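Local coordinates for beta-lactamase (Klebsiella pneumoniae, PDB 6KBY), which probably hydrolyses the beta-lactam ring of antibiotics to give a substituted beta-amino acid, as a class C serine enzyme, and here holds adenosine monophosphate, at residues A[35-40]-A[342-347]; A[88-93]-A[166-171]; A[279-284]-A[315-320]. All blocks are in the same frame, centred on the assembly; numbering follows the deposited sequence.

Interaction 1. Residues A[35-40]-A[342-347]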
ATOM      1  N   MET A  35       0.374 -17.527  -5.993  1.00  7.23           N
ATOM      2  CA  MET A  35       0.836 -16.600  -4.971  1.00  6.95           C
ATOM      3  C   MET A  35       2.347 -16.496  -5.004  1.00  7.05           C
ATOM      4  O   MET A  35       3.048 -17.411  -5.441  1.00  7.51           O
ATOM      5  CB  MET A  35       0.428 -17.018  -3.554  1.00  7.52           C
ATOM      6  CG  MET A  35      -1.054 -16.919  -3.295  1.00  7.10           C
ATOM      7  SD  MET A  35      -1.557 -17.103  -1.575  1.00  8.00           S
ATOM      8  CE  MET A  35      -0.899 -15.613  -0.828  1.00  8.76           C
ATOM      9  N   SER A  36       2.845 -15.373  -4.499  1.00  6.73           N
ATOM     10  CA  SER A  36       4.236 -15.272  -4.103  1.00  7.18           C
ATOM     11  C   SER A  36       4.277 -14.653  -2.718  1.00  6.71           C
ATOM     12  O   SER A  36       3.559 -13.680  -2.442  1.00  7.37           O
ATOM     13  CB  SER A  36       5.065 -14.455  -5.093  1.00  8.11           C
ATOM     14  OG  SER A  36       6.421 -14.436  -4.693  1.00  8.14           O
ATOM     15  N   VAL A  37       5.097 -15.234  -1.853  1.00  6.88           N
ATOM     16  CA  VAL A  37       5.292 -14.736  -0.501  1.00  8.25           C
ATOM     17  C   VAL A  37       6.771 -14.450  -0.328  1.00  6.86           C
ATOM     18  O   VAL A  37       7.607 -15.327  -0.576  1.00  8.29           O
ATOM     19  CB  VAL A  37       4.808 -15.758   0.541  1.00  8.13           C
ATOM     20  CG1 VAL A  37       5.069 -15.244   1.951  1.00  9.48           C
ATOM     21  CG2 VAL A  37       3.338 -16.067   0.328  1.00  9.26           C
ATOM     22  N   ALA A  38       7.093 -13.235   0.100  1.00  6.80           N
ATOM     23  CA  ALA A  38       8.464 -12.820   0.335  1.00  7.29           C
ATOM     24  C   ALA A  38       8.599 -12.459   1.804  1.00  6.90           C
ATOM     25  O   ALA A  38       7.762 -11.719   2.341  1.00  7.51           O
ATOM     26  CB  ALA A  38       8.808 -11.610  -0.537  1.00  8.73           C
ATOM     27  N   VAL A  39       9.647 -12.978   2.443  1.00  7.37           N
ATOM     28  CA  VAL A  39       9.916 -12.750   3.858  1.00  7.89           C
ATOM     29  C   VAL A  39      11.342 -12.237   4.003  1.00  7.40           C
ATOM     30  O   VAL A  39      12.262 -12.750   3.356  1.00  8.01           O
ATOM     31  CB  VAL A  39       9.746 -14.058   4.667  1.00  8.81           C
ATOM     32  CG1 VAL A  39      10.156 -13.873   6.118  1.00  9.79           C
ATOM     33  CG2 VAL A  39       8.313 -14.563   4.574  1.00 10.82           C
ATOM     34  N   THR A  40      11.531 -11.236   4.857  1.00  7.30           N
ATOM     35  CA  THR A  40      12.864 -10.829   5.283  1.00  8.00           C
ATOM     36  C   THR A  40      12.982 -10.952   6.795  1.00  7.78           C
ATOM     37  O   THR A  40      12.062 -10.586   7.536  1.00  8.00           O
ATOM     38  CB  THR A  40      13.227  -9.405   4.807  1.00  9.73           C
ATOM     39  OG1 THR A  40      14.601  -9.140   5.112  1.00 10.15           O
ATOM     40  CG2 THR A  40      12.353  -8.335   5.467  1.00 10.53           C
ATOM     41  N   ILE A 342       6.999  -9.062   5.599  1.00  6.41           N
ATOM     42  CA  ILE A 342       6.384 -10.034   4.714  1.00  6.67           C
ATOM     43  C   ILE A 342       5.579  -9.314   3.642  1.00  5.90           C
ATOM     44  O   ILE A 342       4.931  -8.291   3.901  1.00  6.86           O
ATOM     45  CB  ILE A 342       5.522 -11.052   5.490  1.00  7.87           C
ATOM     46  CG1 ILE A 342       4.986 -12.138   4.557  1.00  7.24           C
ATOM     47  CG2 ILE A 342       4.391 -10.368   6.246  1.00  9.09           C
ATOM     48  CD1 ILE A 342       4.333 -13.281   5.297  1.00  9.11           C
ATOM     49  N   VAL A 343       5.640  -9.863   2.430  1.00  6.19           N
ATOM     50  CA  VAL A 343       4.803  -9.477   1.304  1.00  6.89           C
ATOM     51  C   VAL A 343       4.051 -10.730   0.869  1.00  6.23           C
ATOM     52  O   VAL A 343       4.674 -11.769   0.626  1.00  6.87           O
ATOM     53  CB  VAL A 343       5.668  -8.970   0.135  1.00  7.25           C
ATOM     54  CG1 VAL A 343       4.795  -8.544  -1.035  1.00  8.65           C
ATOM     55  CG2 VAL A 343       6.591  -7.846   0.580  1.00  8.12           C
ATOM     56  N   MET A 344       2.725 -10.642   0.760  1.00  6.23           N
ATOM     57  CA  MET A 344       1.916 -11.754   0.273  1.00  6.86           C
ATOM     58  C   MET A 344       1.117 -11.267  -0.922  1.00  6.52           C
ATOM     59  O   MET A 344       0.264 -10.388  -0.770  1.00  6.77           O
ATOM     60  CB  MET A 344       0.960 -12.243   1.360  1.00  6.88           C
ATOM     61  CG  MET A 344       1.645 -12.847   2.567  1.00  8.15           C
ATOM     62  SD  MET A 344       0.567 -12.965   4.010  1.00  9.21           S
ATOM     63  CE  MET A 344      -0.792 -13.946   3.372  1.00 10.30           C
ATOM     64  N   LEU A 345       1.378 -11.845  -2.094  1.00  6.32           N
ATOM     65  CA  LEU A 345       0.686 -11.475  -3.320  1.00  6.55           C
ATOM     66  C   LEU A 345      -0.095 -12.667  -3.850  1.00  6.49           C
ATOM     67  O   LEU A 345       0.418 -13.791  -3.881  1.00  7.31           O
ATOM     68  CB  LEU A 345       1.675 -11.021  -4.392  1.00  6.74           C
ATOM     69  CG  LEU A 345       2.656  -9.931  -3.962  1.00  7.08           C
ATOM     70  CD1 LEU A 345       3.531  -9.522  -5.129  1.00  8.49           C
ATOM     71  CD2 LEU A 345       1.921  -8.731  -3.388  1.00  7.66           C
ATOM     72  N   ALA A 346      -1.327 -12.416  -4.284  1.00  6.89           N
ATOM     73  CA  ALA A 346      -2.197 -13.446  -4.835  1.00  7.19           C
ATOM     74  C   ALA A 346      -2.951 -12.881  -6.028  1.00  6.46           C
ATOM     75  O   ALA A 346      -3.302 -11.695  -6.052  1.00  7.26           O
ATOM     76  CB  ALA A 346      -3.233 -13.913  -3.809  1.00  7.94           C
ATOM     77  N   ASN A 347      -3.236 -13.750  -7.001  1.00  7.32           N
ATOM     78  CA  ASN A 347      -4.080 -13.391  -8.140  1.00  8.20           C
ATOM     79  C   ASN A 347      -5.528 -13.850  -7.970  1.00  8.00           C
ATOM     80  O   ASN A 347      -6.211 -14.248  -8.928  1.00  9.15           O
ATOM     81  CB  ASN A 347      -3.475 -13.820  -9.475  1.00  8.79           C
ATOM     82  CG  ASN A 347      -3.330 -15.315  -9.609  1.00  8.28           C
ATOM     83  OD1 ASN A 347      -3.533 -16.057  -8.646  1.00  8.58           O
ATOM     84  ND2 ASN A 347      -2.948 -15.770 -10.805  1.00  8.78           N
TER

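Interaction 2. Residues A[88-93]-A[166-171]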
ATOM      1  N   GLY A  88      11.404  20.156   0.382  1.00 12.32           N
ATOM      2  CA  GLY A  88      11.033  21.551   0.504  1.00 12.25           C
ATOM      3  C   GLY A  88       9.983  22.031  -0.470  1.00 11.95           C
ATOM      4  O   GLY A  88       9.799  23.247  -0.601  1.00 14.35           O
ATOM      5  N   LYS A  89       9.272  21.122  -1.140  1.00 11.44           N
ATOM      6  CA  LYS A  89       8.310  21.494  -2.169  1.00 11.63           C
ATOM      7  C   LYS A  89       6.869  21.459  -1.687  1.00 11.02           C
ATOM      8  O   LYS A  89       5.985  21.952  -2.394  1.00 12.83           O
ATOM      9  CB  LYS A  89       8.449  20.569  -3.386  1.00 13.04           C
ATOM     10  CG  LYS A  89       9.854  20.506  -3.952  1.00 17.95           C
ATOM     11  CD  LYS A  89      10.328  21.877  -4.398  1.00 21.76           C
ATOM     12  CE  LYS A  89      11.778  21.830  -4.844  1.00 26.54           C
ATOM     13  NZ  LYS A  89      12.139  20.477  -5.351  1.00 29.64           N
ATOM     14  N   LEU A  90       6.619  20.910  -0.501  1.00 11.00           N
ATOM     15  CA  LEU A  90       5.272  20.636  -0.034  1.00 13.76           C
ATOM     16  C   LEU A  90       5.272  20.771   1.478  1.00 11.55           C
ATOM     17  O   LEU A  90       6.194  20.289   2.135  1.00 12.76           O
ATOM     18  CB  LEU A  90       4.913  19.196  -0.441  1.00 15.36           C
ATOM     19  CG  LEU A  90       3.572  18.552  -0.122  1.00 14.77           C
ATOM     20  CD1 LEU A  90       3.377  17.380  -1.052  1.00 16.05           C
ATOM     21  CD2 LEU A  90       3.540  18.074   1.299  1.00 19.97           C
ATOM     22  N   SER A  91       4.257  21.436   2.023  1.00 10.21           N
ATOM     23  CA  SER A  91       3.968  21.393   3.451  1.00 10.67           C
ATOM     24  C   SER A  91       2.644  20.677   3.664  1.00  9.92           C
ATOM     25  O   SER A  91       1.616  21.073   3.100  1.00 11.05           O
ATOM     26  CB  SER A  91       3.873  22.784   4.062  1.00 12.85           C
ATOM     27  OG  SER A  91       3.353  22.660   5.378  1.00 14.47           O
ATOM     28  N   LEU A  92       2.664  19.637   4.496  1.00  9.55           N
ATOM     29  CA  LEU A  92       1.465  18.839   4.720  1.00  8.76           C
ATOM     30  C   LEU A  92       0.362  19.620   5.417  1.00  7.89           C
ATOM     31  O   LEU A  92      -0.816  19.278   5.263  1.00  8.63           O
ATOM     32  CB  LEU A  92       1.820  17.589   5.520  1.00  9.05           C
ATOM     33  CG  LEU A  92       2.778  16.616   4.829  1.00  9.95           C
ATOM     34  CD1 LEU A  92       3.238  15.551   5.803  1.00 12.66           C
ATOM     35  CD2 LEU A  92       2.088  15.969   3.646  1.00 13.44           C
ATOM     36  N   ASP A  93       0.709  20.663   6.166  1.00  8.65           N
ATOM     37  CA  ASP A  93      -0.302  21.418   6.889  1.00  9.74           C
ATOM     38  C   ASP A  93      -1.042  22.425   6.019  1.00  8.48           C
ATOM     39  O   ASP A  93      -2.093  22.919   6.436  1.00 10.59           O
ATOM     40  CB  ASP A  93       0.335  22.080   8.111  1.00 12.55           C
ATOM     41  CG  ASP A  93       0.591  21.091   9.232  1.00 12.03           C
ATOM     42  OD1 ASP A  93      -0.354  20.359   9.581  1.00 12.74           O
ATOM     43  OD2 ASP A  93       1.738  21.023   9.738  1.00 16.85           O
ATOM     44  N   MET A 166      -1.449  13.603  -6.721  1.00  8.82           N
ATOM     45  CA  MET A 166      -1.505  14.666  -7.718  1.00  9.51           C
ATOM     46  C   MET A 166      -0.771  15.910  -7.231  1.00  8.75           C
ATOM     47  O   MET A 166       0.014  16.516  -7.973  1.00  9.37           O
ATOM     48  CB  MET A 166      -2.971  14.981  -8.011  1.00 10.98           C
ATOM     49  CG  MET A 166      -3.223  16.017  -9.090  1.00 13.40           C
ATOM     50  SD  MET A 166      -4.969  16.476  -9.139  1.00 15.19           S
ATOM     51  CE  MET A 166      -5.012  17.708  -7.847  1.00 15.85           C
ATOM     52  N   ILE A 167      -1.022  16.304  -5.982  1.00  8.14           N
ATOM     53  CA  ILE A 167      -0.371  17.478  -5.411  1.00  8.82           C
ATOM     54  C   ILE A 167       1.127  17.249  -5.287  1.00  8.09           C
ATOM     55  O   ILE A 167       1.936  18.131  -5.602  1.00  8.98           O
ATOM     56  CB  ILE A 167      -1.015  17.811  -4.054  1.00  8.70           C
ATOM     57  CG1 ILE A 167      -2.417  18.382  -4.261  1.00  9.37           C
ATOM     58  CG2 ILE A 167      -0.155  18.781  -3.261  1.00  9.18           C
ATOM     59  CD1 ILE A 167      -3.245  18.426  -2.987  1.00  9.93           C
ATOM     60  N   ALA A 168       1.521  16.063  -4.824  1.00  7.93           N
ATOM     61  CA  ALA A 168       2.940  15.760  -4.681  1.00  8.68           C
ATOM     62  C   ALA A 168       3.655  15.863  -6.020  1.00  8.28           C
ATOM     63  O   ALA A 168       4.716  16.488  -6.122  1.00  8.91           O
ATOM     64  CB  ALA A 168       3.107  14.364  -4.093  1.00  8.64           C
ATOM     65  N   ALA A 169       3.090  15.251  -7.061  1.00  8.77           N
ATOM     66  CA  ALA A 169       3.741  15.279  -8.367  1.00  8.98           C
ATOM     67  C   ALA A 169       3.840  16.701  -8.900  1.00  9.76           C
ATOM     68  O   ALA A 169       4.897  17.124  -9.384  1.00 10.60           O
ATOM     69  CB  ALA A 169       2.991  14.384  -9.351  1.00 10.46           C
ATOM     70  N   LYS A 170       2.748  17.463  -8.804  1.00  9.41           N
ATOM     71  CA  LYS A 170       2.772  18.837  -9.293  1.00 11.02           C
ATOM     72  C   LYS A 170       3.844  19.651  -8.581  1.00 11.98           C
ATOM     73  O   LYS A 170       4.540  20.460  -9.211  1.00 12.02           O
ATOM     74  CB  LYS A 170       1.396  19.479  -9.119  1.00 11.91           C
ATOM     75  CG  LYS A 170       1.297  20.913  -9.618  1.00 13.87           C
ATOM     76  CD  LYS A 170       1.338  20.966 -11.136  1.00 21.26           C
ATOM     77  CE  LYS A 170       1.158  22.385 -11.649  1.00 24.46           C
ATOM     78  NZ  LYS A 170       1.122  22.416 -13.136  1.00 29.80           N
ATOM     79  N   SER A 171       4.004  19.446  -7.271  1.00 10.19           N
ATOM     80  CA  SER A 171       5.021  20.188  -6.535  1.00 10.96           C
ATOM     81  C   SER A 171       6.429  19.850  -7.004  1.00 11.40           C
ATOM     82  O   SER A 171       7.353  20.649  -6.794  1.00 12.12           O
ATOM     83  CB  SER A 171       4.888  19.943  -5.029  1.00 10.32           C
ATOM     84  OG  SER A 171       5.464  18.708  -4.638  1.00 10.88           O
TER

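Interaction 3. Residues A[279-284]-A[315-320]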
ATOM      1  N   TRP A 279       0.393   4.538   5.268  1.00  6.37           N
ATOM      2  CA  TRP A 279       0.655   3.378   6.115  1.00  5.99           C
ATOM      3  C   TRP A 279      -0.213   3.438   7.366  1.00  6.03           C
ATOM      4  O   TRP A 279      -0.596   4.518   7.829  1.00  6.29           O
ATOM      5  CB  TRP A 279       2.126   3.319   6.537  1.00  7.17           C
ATOM      6  CG  TRP A 279       3.076   3.022   5.439  1.00  6.05           C
ATOM      7  CD1 TRP A 279       3.946   3.892   4.859  1.00  7.59           C
ATOM      8  CD2 TRP A 279       3.278   1.757   4.798  1.00  6.48           C
ATOM      9  NE1 TRP A 279       4.677   3.251   3.891  1.00  7.62           N
ATOM     10  CE2 TRP A 279       4.286   1.938   3.835  1.00  6.45           C
ATOM     11  CE3 TRP A 279       2.703   0.488   4.943  1.00  6.25           C
ATOM     12  CZ2 TRP A 279       4.734   0.898   3.022  1.00  7.74           C
ATOM     13  CZ3 TRP A 279       3.151  -0.546   4.135  1.00  7.47           C
ATOM     14  CH2 TRP A 279       4.149  -0.333   3.182  1.00  7.47           C
ATOM     15  N   GLU A 280      -0.514   2.263   7.914  1.00  6.32           N
ATOM     16  CA  GLU A 280      -1.274   2.116   9.143  1.00  6.21           C
ATOM     17  C   GLU A 280      -0.450   1.265  10.093  1.00  6.32           C
ATOM     18  O   GLU A 280       0.231   0.332   9.657  1.00  7.04           O
ATOM     19  CB  GLU A 280      -2.609   1.424   8.851  1.00  6.61           C
ATOM     20  CG  GLU A 280      -3.442   2.172   7.818  1.00  7.23           C
ATOM     21  CD  GLU A 280      -4.525   1.320   7.178  1.00  7.31           C
ATOM     22  OE1 GLU A 280      -4.741   0.170   7.628  1.00  8.83           O
ATOM     23  OE2 GLU A 280      -5.158   1.801   6.210  1.00  7.67           O
ATOM     24  N   GLN A 281      -0.507   1.562  11.389  1.00  6.58           N
ATOM     25  CA  GLN A 281       0.319   0.812  12.322  1.00  6.65           C
ATOM     26  C   GLN A 281      -0.421   0.565  13.625  1.00  6.53           C
ATOM     27  O   GLN A 281      -1.399   1.242  13.961  1.00  7.12           O
ATOM     28  CB  GLN A 281       1.658   1.501  12.594  1.00  7.17           C
ATOM     29  CG  GLN A 281       1.530   2.743  13.440  1.00  7.01           C
ATOM     30  CD  GLN A 281       2.833   3.518  13.540  1.00  6.65           C
ATOM     31  OE1 GLN A 281       3.599   3.591  12.581  1.00  7.31           O
ATOM     32  NE2 GLN A 281       3.084   4.111  14.704  1.00  7.80           N
ATOM     33  N   LEU A 282       0.085  -0.418  14.362  1.00  7.86           N
ATOM     34  CA  LEU A 282      -0.382  -0.740  15.697  1.00  8.71           C
ATOM     35  C   LEU A 282       0.830  -0.999  16.576  1.00  8.76           C
ATOM     36  O   LEU A 282       1.866  -1.455  16.080  1.00  7.58           O
ATOM     37  CB  LEU A 282      -1.253  -2.002  15.694  1.00 10.67           C
ATOM     38  CG  LEU A 282      -2.590  -1.911  14.959  1.00 12.60           C
ATOM     39  CD1 LEU A 282      -2.424  -2.227  13.474  1.00 13.73           C
ATOM     40  CD2 LEU A 282      -3.599  -2.848  15.590  1.00 13.75           C
ATOM     41  N   PRO A 283       0.731  -0.729  17.876  1.00 10.10           N
ATOM     42  CA  PRO A 283       1.850  -1.053  18.772  1.00 10.36           C
ATOM     43  C   PRO A 283       2.205  -2.536  18.726  1.00 10.08           C
ATOM     44  O   PRO A 283       1.338  -3.400  18.598  1.00 10.96           O
ATOM     45  CB  PRO A 283       1.328  -0.643  20.153  1.00 12.85           C
ATOM     46  CG  PRO A 283       0.345   0.439  19.863  1.00 13.76           C
ATOM     47  CD  PRO A 283      -0.312   0.057  18.560  1.00 12.97           C
ATOM     48  N   TYR A 284       3.499  -2.824  18.840  1.00  9.33           N
ATOM     49  CA  TYR A 284       4.021  -4.183  18.815  1.00  9.17           C
ATOM     50  C   TYR A 284       4.640  -4.477  20.186  1.00  9.14           C
ATOM     51  O   TYR A 284       5.299  -3.606  20.742  1.00  9.40           O
ATOM     52  CB  TYR A 284       5.080  -4.291  17.722  1.00  9.60           C
ATOM     53  CG  TYR A 284       5.806  -5.608  17.717  1.00 10.27           C
ATOM     54  CD1 TYR A 284       6.929  -5.802  18.509  1.00 11.31           C
ATOM     55  CD2 TYR A 284       5.372  -6.660  16.928  1.00 11.13           C
ATOM     56  CE1 TYR A 284       7.593  -7.002  18.520  1.00 12.36           C
ATOM     57  CE2 TYR A 284       6.037  -7.874  16.931  1.00 11.72           C
ATOM     58  CZ  TYR A 284       7.146  -8.032  17.729  1.00 11.08           C
ATOM     59  OH  TYR A 284       7.824  -9.229  17.754  1.00 14.06           O
ATOM     60  N   GLU A 315      10.130   2.151  15.882  1.00  7.11           N
ATOM     61  CA  GLU A 315      10.588   0.785  15.667  1.00  7.37           C
ATOM     62  C   GLU A 315       9.611  -0.244  16.225  1.00  6.59           C
ATOM     63  O   GLU A 315       9.347  -1.267  15.579  1.00  7.00           O
ATOM     64  CB  GLU A 315      11.960   0.577  16.309  1.00  7.96           C
ATOM     65  CG  GLU A 315      13.013   1.567  15.857  1.00 10.30           C
ATOM     66  CD  GLU A 315      13.233   1.565  14.358  1.00 12.20           C
ATOM     67  OE1 GLU A 315      13.621   0.512  13.821  1.00 13.33           O
ATOM     68  OE2 GLU A 315      13.010   2.619  13.714  1.00 15.86           O
ATOM     69  N   ASN A 316       9.068   0.014  17.411  1.00  6.99           N
ATOM     70  CA  ASN A 316       8.294  -0.973  18.162  1.00  6.78           C
ATOM     71  C   ASN A 316       6.829  -1.005  17.745  1.00  6.85           C
ATOM     72  O   ASN A 316       5.925  -0.919  18.574  1.00  8.19           O
ATOM     73  CB  ASN A 316       8.440  -0.709  19.657  1.00  7.04           C
ATOM     74  CG  ASN A 316       9.861  -0.939  20.152  1.00  7.26           C
ATOM     75  OD1 ASN A 316      10.558  -1.827  19.661  1.00  7.38           O
ATOM     76  ND2 ASN A 316      10.298  -0.139  21.122  1.00  7.56           N
ATOM     77  N   VAL A 317       6.583  -1.158  16.445  1.00  6.52           N
ATOM     78  CA  VAL A 317       5.238  -1.140  15.889  1.00  6.55           C
ATOM     79  C   VAL A 317       5.147  -2.141  14.746  1.00  6.45           C
ATOM     80  O   VAL A 317       6.148  -2.522  14.135  1.00  7.32           O
ATOM     81  CB  VAL A 317       4.814   0.261  15.386  1.00  7.55           C
ATOM     82  CG1 VAL A 317       4.694   1.248  16.540  1.00  8.87           C
ATOM     83  CG2 VAL A 317       5.788   0.772  14.348  1.00  8.88           C
ATOM     84  N   TRP A 318       3.907  -2.548  14.458  1.00  6.54           N
ATOM     85  CA  TRP A 318       3.554  -3.371  13.308  1.00  6.37           C
ATOM     86  C   TRP A 318       2.965  -2.423  12.270  1.00  6.53           C
ATOM     87  O   TRP A 318       1.897  -1.839  12.491  1.00  6.92           O
ATOM     88  CB  TRP A 318       2.516  -4.401  13.753  1.00  7.82           C
ATOM     89  CG  TRP A 318       1.964  -5.297  12.688  1.00  7.36           C
ATOM     90  CD1 TRP A 318       1.082  -4.965  11.698  1.00  7.73           C
ATOM     91  CD2 TRP A 318       2.223  -6.696  12.543  1.00  7.78           C
ATOM     92  NE1 TRP A 318       0.798  -6.073  10.928  1.00  8.77           N
ATOM     93  CE2 TRP A 318       1.482  -7.148  11.432  1.00  8.73           C
ATOM     94  CE3 TRP A 318       3.014  -7.611  13.242  1.00  9.00           C
ATOM     95  CZ2 TRP A 318       1.513  -8.478  11.004  1.00 10.77           C
ATOM     96  CZ3 TRP A 318       3.042  -8.931  12.816  1.00 11.07           C
ATOM     97  CH2 TRP A 318       2.298  -9.348  11.707  1.00 12.44           C
ATOM     98  N   ILE A 319       3.682  -2.226  11.170  1.00  6.14           N
ATOM     99  CA  ILE A 319       3.260  -1.336  10.093  1.00  6.32           C
ATOM    100  C   ILE A 319       2.726  -2.199   8.963  1.00  5.78           C
ATOM    101  O   ILE A 319       3.322  -3.231   8.623  1.00  6.75           O
ATOM    102  CB  ILE A 319       4.442  -0.468   9.615  1.00  6.92           C
ATOM    103  CG1 ILE A 319       5.078   0.271  10.797  1.00  7.71           C
ATOM    104  CG2 ILE A 319       3.976   0.504   8.530  1.00  8.32           C
ATOM    105  CD1 ILE A 319       6.266   1.135  10.417  1.00  8.71           C
ATOM    106  N   ASN A 320       1.591  -1.805   8.384  1.00  6.05           N
ATOM    107  CA  ASN A 320       0.973  -2.689   7.405  1.00  5.96           C
ATOM    108  C   ASN A 320       0.091  -1.934   6.424  1.00  6.11           C
ATOM    109  O   ASN A 320      -0.292  -0.782   6.653  1.00  6.24           O
ATOM    110  CB  ASN A 320       0.256  -3.889   8.057  1.00  6.83           C
ATOM    111  CG  ASN A 320      -1.077  -3.561   8.769  1.00  6.77           C
ATOM    112  OD1 ASN A 320      -1.773  -4.506   9.150  1.00  7.69           O
ATOM    113  ND2 ASN A 320      -1.426  -2.288   8.963  1.00  8.22           N
TER
HETATM  114  O   HOH W   1      -4.157  -1.505   9.754  1.00  8.90           O

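Interaction 1. Residues A[35-40]-A[342-347]
Met35 packs beside Ala346, its partner in a non-hydrogen-bonded pair, on the face of the sheet that carries Val37, Val39, Ile342 and Met344, with Met35 CG 3.7 Å from Ala346 CB. The chain leaves beside the backbone N (chi1 -69°) and bends at chi3, which brings Met35 CE back toward Met344, 4.4 Å from Met344 CB; the small alanine leaves room for this long, flexible neighbour. Further along, Ile342 crosses Val37 and Val39 at a slant, Ile342 CD1 3.9 Å from Val37 CG1 and Ile342 CG1 4.1 Å from Val39 CG2. Beta-branched valine and isoleucine suit the extended backbone of strands. On the other face Ala38 and Val343 meet through their CB atoms, 4.2 Å apart.

The strands run antiparallel. Ser36 pairs with Leu345 and Ala38 with Val343 through two backbone bonds each; Val343 N to Ala38 O is 2.8 Å. Ser36 OG turns to Asn49 and Ser234. Strand 35-40 is bonded on its other side to strand 44-50, and strand 342-346 to strand 328-335. Helices 11-30 and 352-364 cover the Met35, Val37, Ile342 and Met344 face, while helix 234-244 packs on Thr40, Val343 and Leu345.

Interaction 2. Residues A[88-93]-A[166-171]
The turn that ends helix 72-86, closed by a Schellman motif, brings Lys89 and Leu90 against the C-terminal part of helix 158-171 in the helical part of the enzyme. Gly88 supplies the positive phi of that motif, a backbone shape that glycine adopts readily because it has no side chain, and the loop beyond it runs past the neighbouring helix.

Ser171 is the centre of the contact. Ser171 CB lies 3.5 Å from Lys89 O and Ser171 OG 3.7 Å from Lys89 CB, both van der Waals approaches. The hydroxyl itself is turned back to its own helix: with OG set between the backbone N and the carbonyl carbon (chi1 80°), Ser171 OG donates to Ala168 O at 2.8 Å, from a position tilted 25° out of the carbonyl plane. Serine suits this place because it is small enough to let the loop approach, and its polar end is satisfied within its own turn.

Lys89 contributes its aliphatic part. Lys89 CB is 3.6 Å from Ser171 O, and CG and CD follow close by before the chain leads its ammonium end away, as suits a lysine, whose charged end can stay in solvent while its methylenes pack. Leu90 does the apolar work: Leu90 CD1 comes 4.0 Å from Ala168 CA and 4.4 Å from Ile167 CG2. The small Ala168 lets the leucine approach the helix backbone.

Ile167 also touches Val96 and Tyr99 of helix 96-99. The arrangement is a Schellman C-cap with glycine at the positive-phi position, after which the chain turns so that Leu90, two residues on, packs against both Ala84 and Gln85 of its own helix 72-86 and helix 158-171.

Interaction 3. Residues A[279-284]-A[315-320]
Asn320 sets its CG between the backbone N and the carbonyl carbon (chi1 73°), which swings Asn320 ND2 back toward the neighbouring strand to Glu280 O, a weak bond of 3.2 Å. Glu280 O also takes Asn320 N at 2.8 Å, giving one oxygen two donors from one residue. Glu280 sets its CG beside its own N (chi1 -57°) and extends; a water donates to Glu280 OE1 at 2.8 Å and accepts from Asn320 ND2, bridging the two side chains. The strands are antiparallel, and Leu282 and Trp318 form the next hydrogen-bonded pair; Trp318 N to Leu282 O is 2.8 Å.

On the Leu282 and Asn320 face, Trp318 rests on Leu291 of helix 288-294 and meets Tyr284 edge to edge, Trp318 CE3 to Tyr284 CD2 4.5 Å. On the Gln281 and Ile319 face the Trp279 indole lies against Ile319, crossing it at about a right angle with Trp279 CE3 3.8 Å from Ile319 CG2. Such large flat groups cover much apolar surface.

Asn320 OD1 is held by Tyr331 and Asn295. Glu280 lies about 4 Å from the AMP-binding Tyr156, side chain to side chain. A salt bridge from Glu280 OE2 to Arg154, with the water at OE1, leaves both carboxylate oxygens paired, which would probably favour the ionised form.

How the interactions relate
Interactions 1 and 3 join strands of the same antiparallel sheet, with centres 19 Å apart, whereas interaction 2 lies among helices on the opposite side of the chain's centre from interaction 1, their centres 32 Å apart. Interaction 1 is wholly buried and almost entirely apolar beyond its backbone bonds. Interaction 3 mixes buried aromatic contacts with a water, a carboxylate and an amide near the AMP site, and opens to the surface at Pro283 and Asn316. Interaction 2 lies farther out, 19 Å from the chain's centre, with buried Leu90, Ile167 and Ala168 beside exposed Lys89; it buries the least surface, through van der Waals contact alone. Interaction 1 joins strands from near the chain's start and end, enclosing both others.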